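Choline dehydrogenase and related flavoproteins (Aspergillus oryzae, PDB 3Q9T) is a formate oxidase of the glucose-methanol-choline oxidoreductase family, a flavoenzyme that carries 8-formyl-FAD at its catalytic site. Local coordinates at residues A[459-464]-A[492-497]; A[357-362]-A[464-469]. One frame throughout, in Å; residues are numbered along the deposited sequence.

Helix 454-473 serves both contacts, and the two show how one helix meets different partners with different chemistry along its length. In contact 1 its residues 459-464 face the start of helix 494-504, where charge, a water and a small apolar patch act together beside an exposed aspartate. In contact 2 its next turn, 464-469, presses a phenylalanine against the loop that follows strand 353-358, and every touching residue is buried and apolar. Ile-464 belongs to both ranges, and the centres lie 12 Å apart. The two contacts also touch: Ile-361 CD1 of contact 2 packs 3.6 Å from Glu-462 CB of contact 1.

Contact 1. Residues A[459-464]-A[492-497]; sequences AMREGI and DSDKEM
Arg-461 NH1 is held by two carboxylates, those of Glu-462 and Asp-368, while Asp-494 stacks on the same guanidinium from across the contact. NH1 of Arg-461 donates to Glu-462 OE2, on the next residue along the helix, at 2.9 Å, in the guanidinium plane and almost straight at 178°. That oxygen is met on its anti side. The Asp-494 carboxylate instead lies over one face, its plane only 2° from that of the guanidinium. The separation of Arg-461 NE and Asp-494 OD1, 3.7 Å, marks a long salt bridge in which charges attract although no N-H points at the oxygen. At the edge a water accepts from Arg-461 NH2 at 3.2 Å and donates to Asp-494 O at 2.7 Å, tying the arginine to backbone as well. The pairing is one of two helices, 454-473 and 494-504, the latter opened by an N-cap: Ser-493 OG takes the N-H of Glu-496. Closer to its own helix, the aliphatic part of Arg-461 has CG anti to the backbone nitrogen (chi1 -179°), which carries it over to Met-497; Arg-461 CG is 3.6 Å from Met-497 CB. The methionine chain bends at both chi2 and chi3, and Met-497 CE meets Ile-464 CD1 tip to tip at 3.8 Å. Beyond Ile-464, Val-310 of strand 308-316 continues the apolar packing, while Pro-490 and Leu-491 also touch Met-497.

Contact 2. Residues A[357-362]-A[464-469]; sequences GFPRID and IRFSYD
The backbone of 357-362 leaves strand 353-358 in extended form and turns into helix 362-365 at Ile-361, the N-cap residue, whose CA comes within 7.3 Å of Phe-466 CA on helix 454-473. A chi1 of 168° sets Phe-466 CG opposite the backbone nitrogen and sends the ring out from the helix to the loop. Pro-359 CG lies over one face of the ring, 4.1 Å from both CZ and CE2 of Phe-466, while Pro-359 CB comes closest, 3.8 Å from Phe-466 CZ. Nearer the ring's root, the Ile-361 methyl CG2 comes in obliquely, 4.0 Å from Phe-466 CD1 and about as far from its CB and CG. The touching atoms are all carbon, so shape and burial carry the contact. Leu-394 of strand 392-397 touches both Pro-359 and Phe-466, extending the apolar cluster onto the sheet. Arg-360 starts out away from the helix at its CB, and its guanidinium grips the Asp-362 carboxylate side-on: Arg-360 NE donates to Asp-362 OD2 at 2.8 Å and Arg-360 NH2 to Asp-362 OD1 at 3.0 Å, each oxygen using its syn lone pair. This bidentate clamp spans the N-cap residue. In this GMC oxidoreductase helix 454-473 packs on the large mixed sheet, through Phe-466 on Leu-394 and Ile-464 on Val-310, and Phe-466 also holds the loop leaving strand 353-358.

Contact 1. Residues A[459-464]-A[492-497]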
ATOM      1  N   ALA A 459       2.116  17.813  13.458  1.00 17.24           N
ATOM      2  CA  ALA A 459       1.558  18.998  12.820  1.00 16.93           C
ATOM      3  C   ALA A 459       0.296  18.651  12.027  1.00 21.93           C
ATOM      4  O   ALA A 459      -0.718  19.357  12.113  1.00 19.80           O
ATOM      5  CB  ALA A 459       2.600  19.667  11.911  1.00 19.34           C
ATOM      6  N   MET A 460       0.348  17.560  11.264  1.00 20.82           N
ATOM      7  CA  MET A 460      -0.805  17.172  10.454  1.00 19.71           C
ATOM      8  C   MET A 460      -1.997  16.877  11.338  1.00 19.98           C
ATOM      9  O   MET A 460      -3.108  17.321  11.056  1.00 19.15           O
ATOM     10  CB  MET A 460      -0.510  15.975   9.543  1.00 17.62           C
ATOM     11  CG  MET A 460      -1.735  15.551   8.732  1.00 15.35           C
ATOM     12  SD  MET A 460      -2.263  16.865   7.611  1.00 15.35           S
ATOM     13  CE  MET A 460      -1.196  16.525   6.173  1.00 10.91           C
ATOM     14  N   ARG A 461      -1.759  16.130  12.412  1.00 23.76           N
ATOM     15  CA  ARG A 461      -2.787  15.911  13.438  1.00 24.44           C
ATOM     16  C   ARG A 461      -3.388  17.249  13.898  1.00 24.94           C
ATOM     17  O   ARG A 461      -4.608  17.443  13.898  1.00 21.39           O
ATOM     18  CB  ARG A 461      -2.178  15.187  14.637  1.00 19.34           C
ATOM     19  CG  ARG A 461      -3.153  14.868  15.763  1.00 17.35           C
ATOM     20  CD  ARG A 461      -2.556  15.327  17.075  1.00 25.30           C
ATOM     21  NE  ARG A 461      -1.459  14.477  17.475  1.00 22.03           N
ATOM     22  CZ  ARG A 461      -0.482  14.820  18.302  1.00 28.89           C
ATOM     23  NH1 ARG A 461      -0.429  16.036  18.849  1.00 26.03           N
ATOM     24  NH2 ARG A 461       0.451  13.920  18.588  1.00 24.95           N
ATOM     25  N   GLU A 462      -2.525  18.175  14.291  1.00 25.33           N
ATOM     26  CA  GLU A 462      -2.991  19.456  14.823  1.00 21.90           C
ATOM     27  C   GLU A 462      -3.684  20.351  13.797  1.00 19.00           C
ATOM     28  O   GLU A 462      -4.484  21.203  14.171  1.00 16.91           O
ATOM     29  CB  GLU A 462      -1.850  20.197  15.522  1.00 19.83           C
ATOM     30  CG  GLU A 462      -1.343  19.448  16.759  1.00 24.14           C
ATOM     31  CD  GLU A 462      -2.480  19.090  17.702  1.00 25.34           C
ATOM     32  OE1 GLU A 462      -3.351  19.958  17.915  1.00 20.76           O
ATOM     33  OE2 GLU A 462      -2.520  17.947  18.200  1.00 23.03           O
ATOM     34  N   GLY A 463      -3.386  20.162  12.509  1.00 17.24           N
ATOM     35  CA  GLY A 463      -4.048  20.942  11.474  1.00 16.39           C
ATOM     36  C   GLY A 463      -5.433  20.397  11.161  1.00 18.88           C
ATOM     37  O   GLY A 463      -6.327  21.129  10.744  1.00 17.73           O
ATOM     38  N   ILE A 464      -5.596  19.088  11.321  1.00 16.28           N
ATOM     39  CA  ILE A 464      -6.908  18.481  11.332  1.00 14.73           C
ATOM     40  C   ILE A 464      -7.690  19.025  12.548  1.00 15.74           C
ATOM     41  O   ILE A 464      -8.841  19.421  12.414  1.00 15.32           O
ATOM     42  CB  ILE A 464      -6.799  16.938  11.395  1.00 17.21           C
ATOM     43  CG1 ILE A 464      -6.035  16.405  10.175  1.00 19.19           C
ATOM     44  CG2 ILE A 464      -8.182  16.287  11.461  1.00 15.40           C
ATOM     45  CD1 ILE A 464      -5.742  14.888  10.248  1.00 15.67           C
ATOM     46  N   ASP A 492      -9.493  12.287  19.646  1.00 24.98           N
ATOM     47  CA  ASP A 492      -9.378  12.175  21.098  1.00 22.89           C
ATOM     48  C   ASP A 492      -8.164  11.362  21.512  1.00 29.16           C
ATOM     49  O   ASP A 492      -7.826  11.282  22.695  1.00 29.08           O
ATOM     50  CB  ASP A 492     -10.668  11.665  21.748  1.00 24.58           C
ATOM     51  CG  ASP A 492     -11.039  10.234  21.338  1.00 36.01           C
ATOM     52  OD1 ASP A 492     -12.083   9.747  21.824  1.00 44.77           O
ATOM     53  OD2 ASP A 492     -10.320   9.592  20.548  1.00 36.50           O
ATOM     54  N   SER A 493      -7.476  10.801  20.523  1.00 26.96           N
ATOM     55  CA  SER A 493      -6.360   9.897  20.794  1.00 22.26           C
ATOM     56  C   SER A 493      -5.152  10.197  19.927  1.00 24.23           C
ATOM     57  O   SER A 493      -5.181   9.996  18.708  1.00 19.52           O
ATOM     58  CB  SER A 493      -6.796   8.435  20.602  1.00 22.39           C
ATOM     59  OG  SER A 493      -5.685   7.553  20.588  1.00 25.51           O
ATOM     60  N   ASP A 494      -4.076  10.661  20.553  1.00 21.57           N
ATOM     61  CA  ASP A 494      -2.858  10.908  19.805  1.00 18.98           C
ATOM     62  C   ASP A 494      -2.457   9.651  19.073  1.00 18.34           C
ATOM     63  O   ASP A 494      -2.014   9.699  17.924  1.00 23.54           O
ATOM     64  CB  ASP A 494      -1.741  11.376  20.744  1.00 30.24           C
ATOM     65  CG  ASP A 494      -1.923  12.822  21.179  1.00 29.79           C
ATOM     66  OD1 ASP A 494      -2.885  13.461  20.704  1.00 26.28           O
ATOM     67  OD2 ASP A 494      -1.111  13.323  21.977  1.00 34.35           O
ATOM     68  N   LYS A 495      -2.636   8.521  19.750  1.00 22.41           N
ATOM     69  CA  LYS A 495      -2.268   7.217  19.217  1.00 23.23           C
ATOM     70  C   LYS A 495      -3.048   6.892  17.969  1.00 19.94           C
ATOM     71  O   LYS A 495      -2.479   6.468  16.975  1.00 21.82           O
ATOM     72  CB  LYS A 495      -2.508   6.119  20.257  1.00 28.78           C
ATOM     73  CG  LYS A 495      -1.360   5.169  20.383  1.00 36.97           C
ATOM     74  CD  LYS A 495      -0.057   5.960  20.392  1.00 52.00           C
ATOM     75  CE  LYS A 495       1.112   5.133  20.924  1.00 75.92           C
ATOM     76  NZ  LYS A 495       0.948   4.827  22.379  1.00 82.39           N
ATOM     77  N   GLU A 496      -4.363   7.070  18.022  1.00 20.90           N
ATOM     78  CA  GLU A 496      -5.172   6.765  16.857  1.00 21.06           C
ATOM     79  C   GLU A 496      -4.913   7.756  15.734  1.00 23.83           C
ATOM     80  O   GLU A 496      -4.919   7.379  14.562  1.00 24.71           O
ATOM     81  CB  GLU A 496      -6.657   6.714  17.212  1.00 23.20           C
ATOM     82  CG  GLU A 496      -7.050   5.532  18.106  1.00 19.21           C
ATOM     83  CD  GLU A 496      -8.531   5.528  18.436  1.00 31.15           C
ATOM     84  OE1 GLU A 496      -8.864   5.417  19.636  1.00 44.66           O
ATOM     85  OE2 GLU A 496      -9.362   5.631  17.500  1.00 31.08           O
ATOM     86  N   MET A 497      -4.672   9.015  16.090  1.00 15.74           N
ATOM     87  CA  MET A 497      -4.475  10.044  15.086  1.00 20.08           C
ATOM     88  C   MET A 497      -3.215   9.735  14.288  1.00 22.50           C
ATOM     89  O   MET A 497      -3.125  10.047  13.105  1.00 16.37           O
ATOM     90  CB  MET A 497      -4.385  11.434  15.724  1.00 12.00           C
ATOM     91  CG  MET A 497      -5.736  12.029  16.085  1.00 15.31           C
ATOM     92  SD  MET A 497      -6.881  12.008  14.683  1.00 17.82           S
ATOM     93  CE  MET A 497      -6.109  13.284  13.652  1.00 16.32           C
TER
HETATM   94  O   HOH W   1      -0.450  11.517  16.618  1.00 20.96           O

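Contact 2. Residues A[357-362]-A[464-469]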
ATOM      1  N   GLY A 357      -7.584  28.695   3.059  1.00 18.15           N
ATOM      2  CA  GLY A 357      -6.985  29.221   4.276  1.00 17.06           C
ATOM      3  C   GLY A 357      -5.501  28.936   4.474  1.00 18.53           C
ATOM      4  O   GLY A 357      -5.020  27.826   4.240  1.00 19.73           O
ATOM      5  N   PHE A 358      -4.764  29.943   4.921  1.00 16.66           N
ATOM      6  CA  PHE A 358      -3.333  29.775   5.168  1.00 22.34           C
ATOM      7  C   PHE A 358      -2.960  30.136   6.609  1.00 16.61           C
ATOM      8  O   PHE A 358      -2.389  31.192   6.870  1.00 20.54           O
ATOM      9  CB  PHE A 358      -2.517  30.594   4.160  1.00 22.43           C
ATOM     10  CG  PHE A 358      -2.730  30.176   2.726  1.00 22.76           C
ATOM     11  CD1 PHE A 358      -3.611  30.862   1.914  1.00 13.82           C
ATOM     12  CD2 PHE A 358      -2.051  29.082   2.197  1.00 21.72           C
ATOM     13  CE1 PHE A 358      -3.798  30.472   0.594  1.00 18.91           C
ATOM     14  CE2 PHE A 358      -2.228  28.698   0.886  1.00 14.36           C
ATOM     15  CZ  PHE A 358      -3.105  29.389   0.086  1.00 22.49           C
ATOM     16  N   PRO A 359      -3.284  29.249   7.552  1.00 17.92           N
ATOM     17  CA  PRO A 359      -3.087  29.564   8.965  1.00 18.67           C
ATOM     18  C   PRO A 359      -1.748  29.084   9.489  1.00 21.02           C
ATOM     19  O   PRO A 359      -1.094  28.251   8.868  1.00 21.50           O
ATOM     20  CB  PRO A 359      -4.180  28.745   9.633  1.00 21.08           C
ATOM     21  CG  PRO A 359      -4.229  27.501   8.791  1.00 21.01           C
ATOM     22  CD  PRO A 359      -4.031  27.990   7.370  1.00 18.46           C
ATOM     23  N   ARG A 360      -1.341  29.639  10.620  1.00 20.53           N
ATOM     24  CA  ARG A 360      -0.341  29.012  11.466  1.00 21.85           C
ATOM     25  C   ARG A 360      -1.123  28.366  12.605  1.00 22.95           C
ATOM     26  O   ARG A 360      -2.280  28.718  12.855  1.00 23.72           O
ATOM     27  CB  ARG A 360       0.675  30.030  12.001  1.00 21.09           C
ATOM     28  CG  ARG A 360       1.610  30.588  10.916  1.00 20.95           C
ATOM     29  CD  ARG A 360       2.693  31.495  11.503  1.00 25.90           C
ATOM     30  NE  ARG A 360       3.522  30.792  12.476  1.00 23.60           N
ATOM     31  CZ  ARG A 360       4.715  30.281  12.205  1.00 19.61           C
ATOM     32  NH1 ARG A 360       5.229  30.407  10.985  1.00 23.90           N
ATOM     33  NH2 ARG A 360       5.400  29.648  13.146  1.00 17.94           N
ATOM     34  N   ILE A 361      -0.509  27.406  13.283  1.00 19.85           N
ATOM     35  CA  ILE A 361      -1.197  26.692  14.345  1.00 19.16           C
ATOM     36  C   ILE A 361      -0.268  26.561  15.532  1.00 20.83           C
ATOM     37  O   ILE A 361      -0.235  25.536  16.217  1.00 19.05           O
ATOM     38  CB  ILE A 361      -1.677  25.312  13.867  1.00 20.65           C
ATOM     39  CG1 ILE A 361      -0.488  24.445  13.460  1.00 13.66           C
ATOM     40  CG2 ILE A 361      -2.657  25.454  12.690  1.00 12.74           C
ATOM     41  CD1 ILE A 361      -0.800  22.964  13.559  1.00 14.13           C
ATOM     42  N   ASP A 362       0.504  27.616  15.766  1.00 21.76           N
ATOM     43  CA  ASP A 362       1.433  27.637  16.890  1.00 29.75           C
ATOM     44  C   ASP A 362       0.790  27.180  18.206  1.00 23.08           C
ATOM     45  O   ASP A 362       1.373  26.406  18.969  1.00 24.72           O
ATOM     46  CB  ASP A 362       2.069  29.024  17.034  1.00 25.56           C
ATOM     47  CG  ASP A 362       2.886  29.405  15.810  1.00 27.43           C
ATOM     48  OD1 ASP A 362       4.113  29.137  15.796  1.00 23.18           O
ATOM     49  OD2 ASP A 362       2.293  29.938  14.845  1.00 21.33           O
ATOM     50  N   ILE A 464      -5.596  19.088  11.321  1.00 16.28           N
ATOM     51  CA  ILE A 464      -6.908  18.481  11.332  1.00 14.73           C
ATOM     52  C   ILE A 464      -7.690  19.025  12.548  1.00 15.74           C
ATOM     53  O   ILE A 464      -8.841  19.421  12.414  1.00 15.32           O
ATOM     54  CB  ILE A 464      -6.799  16.938  11.395  1.00 17.21           C
ATOM     55  CG1 ILE A 464      -6.035  16.405  10.175  1.00 19.19           C
ATOM     56  CG2 ILE A 464      -8.182  16.287  11.461  1.00 15.40           C
ATOM     57  CD1 ILE A 464      -5.742  14.888  10.248  1.00 15.67           C
ATOM     58  N   ARG A 465      -7.069  19.082  13.727  1.00 16.15           N
ATOM     59  CA  ARG A 465      -7.788  19.578  14.905  1.00 17.77           C
ATOM     60  C   ARG A 465      -8.232  21.035  14.686  1.00 22.12           C
ATOM     61  O   ARG A 465      -9.403  21.368  14.873  1.00 17.13           O
ATOM     62  CB  ARG A 465      -6.965  19.436  16.185  1.00 17.62           C
ATOM     63  CG  ARG A 465      -7.814  19.562  17.472  1.00 19.25           C
ATOM     64  CD  ARG A 465      -6.929  19.632  18.718  1.00 17.47           C
ATOM     65  NE  ARG A 465      -5.880  18.622  18.668  1.00 19.06           N
ATOM     66  CZ  ARG A 465      -6.074  17.324  18.883  1.00 21.10           C
ATOM     67  NH1 ARG A 465      -7.289  16.868  19.181  1.00 21.08           N
ATOM     68  NH2 ARG A 465      -5.049  16.478  18.792  1.00 16.64           N
ATOM     69  N   PHE A 466      -7.307  21.891  14.264  1.00 21.29           N
ATOM     70  CA  PHE A 466      -7.656  23.263  13.910  1.00 21.01           C
ATOM     71  C   PHE A 466      -8.852  23.319  12.949  1.00 21.69           C
ATOM     72  O   PHE A 466      -9.763  24.117  13.155  1.00 21.61           O
ATOM     73  CB  PHE A 466      -6.454  23.980  13.300  1.00 16.80           C
ATOM     74  CG  PHE A 466      -6.787  25.297  12.657  1.00 20.61           C
ATOM     75  CD1 PHE A 466      -6.449  26.491  13.280  1.00 22.31           C
ATOM     76  CD2 PHE A 466      -7.421  25.344  11.415  1.00 21.52           C
ATOM     77  CE1 PHE A 466      -6.745  27.711  12.687  1.00 23.78           C
ATOM     78  CE2 PHE A 466      -7.722  26.552  10.815  1.00 18.62           C
ATOM     79  CZ  PHE A 466      -7.382  27.742  11.447  1.00 21.74           C
ATOM     80  N   SER A 467      -8.849  22.481  11.908  1.00 17.12           N
ATOM     81  CA  SER A 467      -9.940  22.490  10.935  1.00 19.86           C
ATOM     82  C   SER A 467     -11.270  22.066  11.547  1.00 22.10           C
ATOM     83  O   SER A 467     -12.317  22.626  11.206  1.00 21.25           O
ATOM     84  CB  SER A 467      -9.634  21.616   9.710  1.00 17.43           C
ATOM     85  OG  SER A 467      -8.441  22.017   9.080  1.00 16.83           O
ATOM     86  N   TYR A 468     -11.219  21.062  12.424  1.00 18.98           N
ATOM     87  CA  TYR A 468     -12.400  20.564  13.132  1.00 20.78           C
ATOM     88  C   TYR A 468     -12.992  21.616  14.081  1.00 21.84           C
ATOM     89  O   TYR A 468     -14.204  21.863  14.076  1.00 18.02           O
ATOM     90  CB  TYR A 468     -12.070  19.257  13.875  1.00 15.89           C
ATOM     91  CG  TYR A 468     -12.479  18.038  13.088  1.00 21.00           C
ATOM     92  CD1 TYR A 468     -13.563  17.254  13.487  1.00 23.63           C
ATOM     93  CD2 TYR A 468     -11.821  17.700  11.911  1.00 20.60           C
ATOM     94  CE1 TYR A 468     -13.959  16.142  12.750  1.00 23.24           C
ATOM     95  CE2 TYR A 468     -12.205  16.585  11.165  1.00 21.99           C
ATOM     96  CZ  TYR A 468     -13.276  15.814  11.588  1.00 19.05           C
ATOM     97  OH  TYR A 468     -13.658  14.719  10.854  1.00 15.04           O
ATOM     98  N   ASP A 469     -12.129  22.247  14.872  1.00 21.78           N
ATOM     99  CA  ASP A 469     -12.542  23.376  15.713  1.00 27.00           C
ATOM    100  C   ASP A 469     -13.273  24.433  14.904  1.00 22.49           C
ATOM    101  O   ASP A 469     -14.337  24.907  15.292  1.00 28.06           O
ATOM    102  CB  ASP A 469     -11.326  24.022  16.372  1.00 25.46           C
ATOM    103  CG  ASP A 469     -10.722  23.152  17.433  1.00 20.76           C
ATOM    104  OD1 ASP A 469     -11.382  22.175  17.828  1.00 23.29           O
ATOM    105  OD2 ASP A 469      -9.595  23.444  17.875  1.00 24.96           O
TER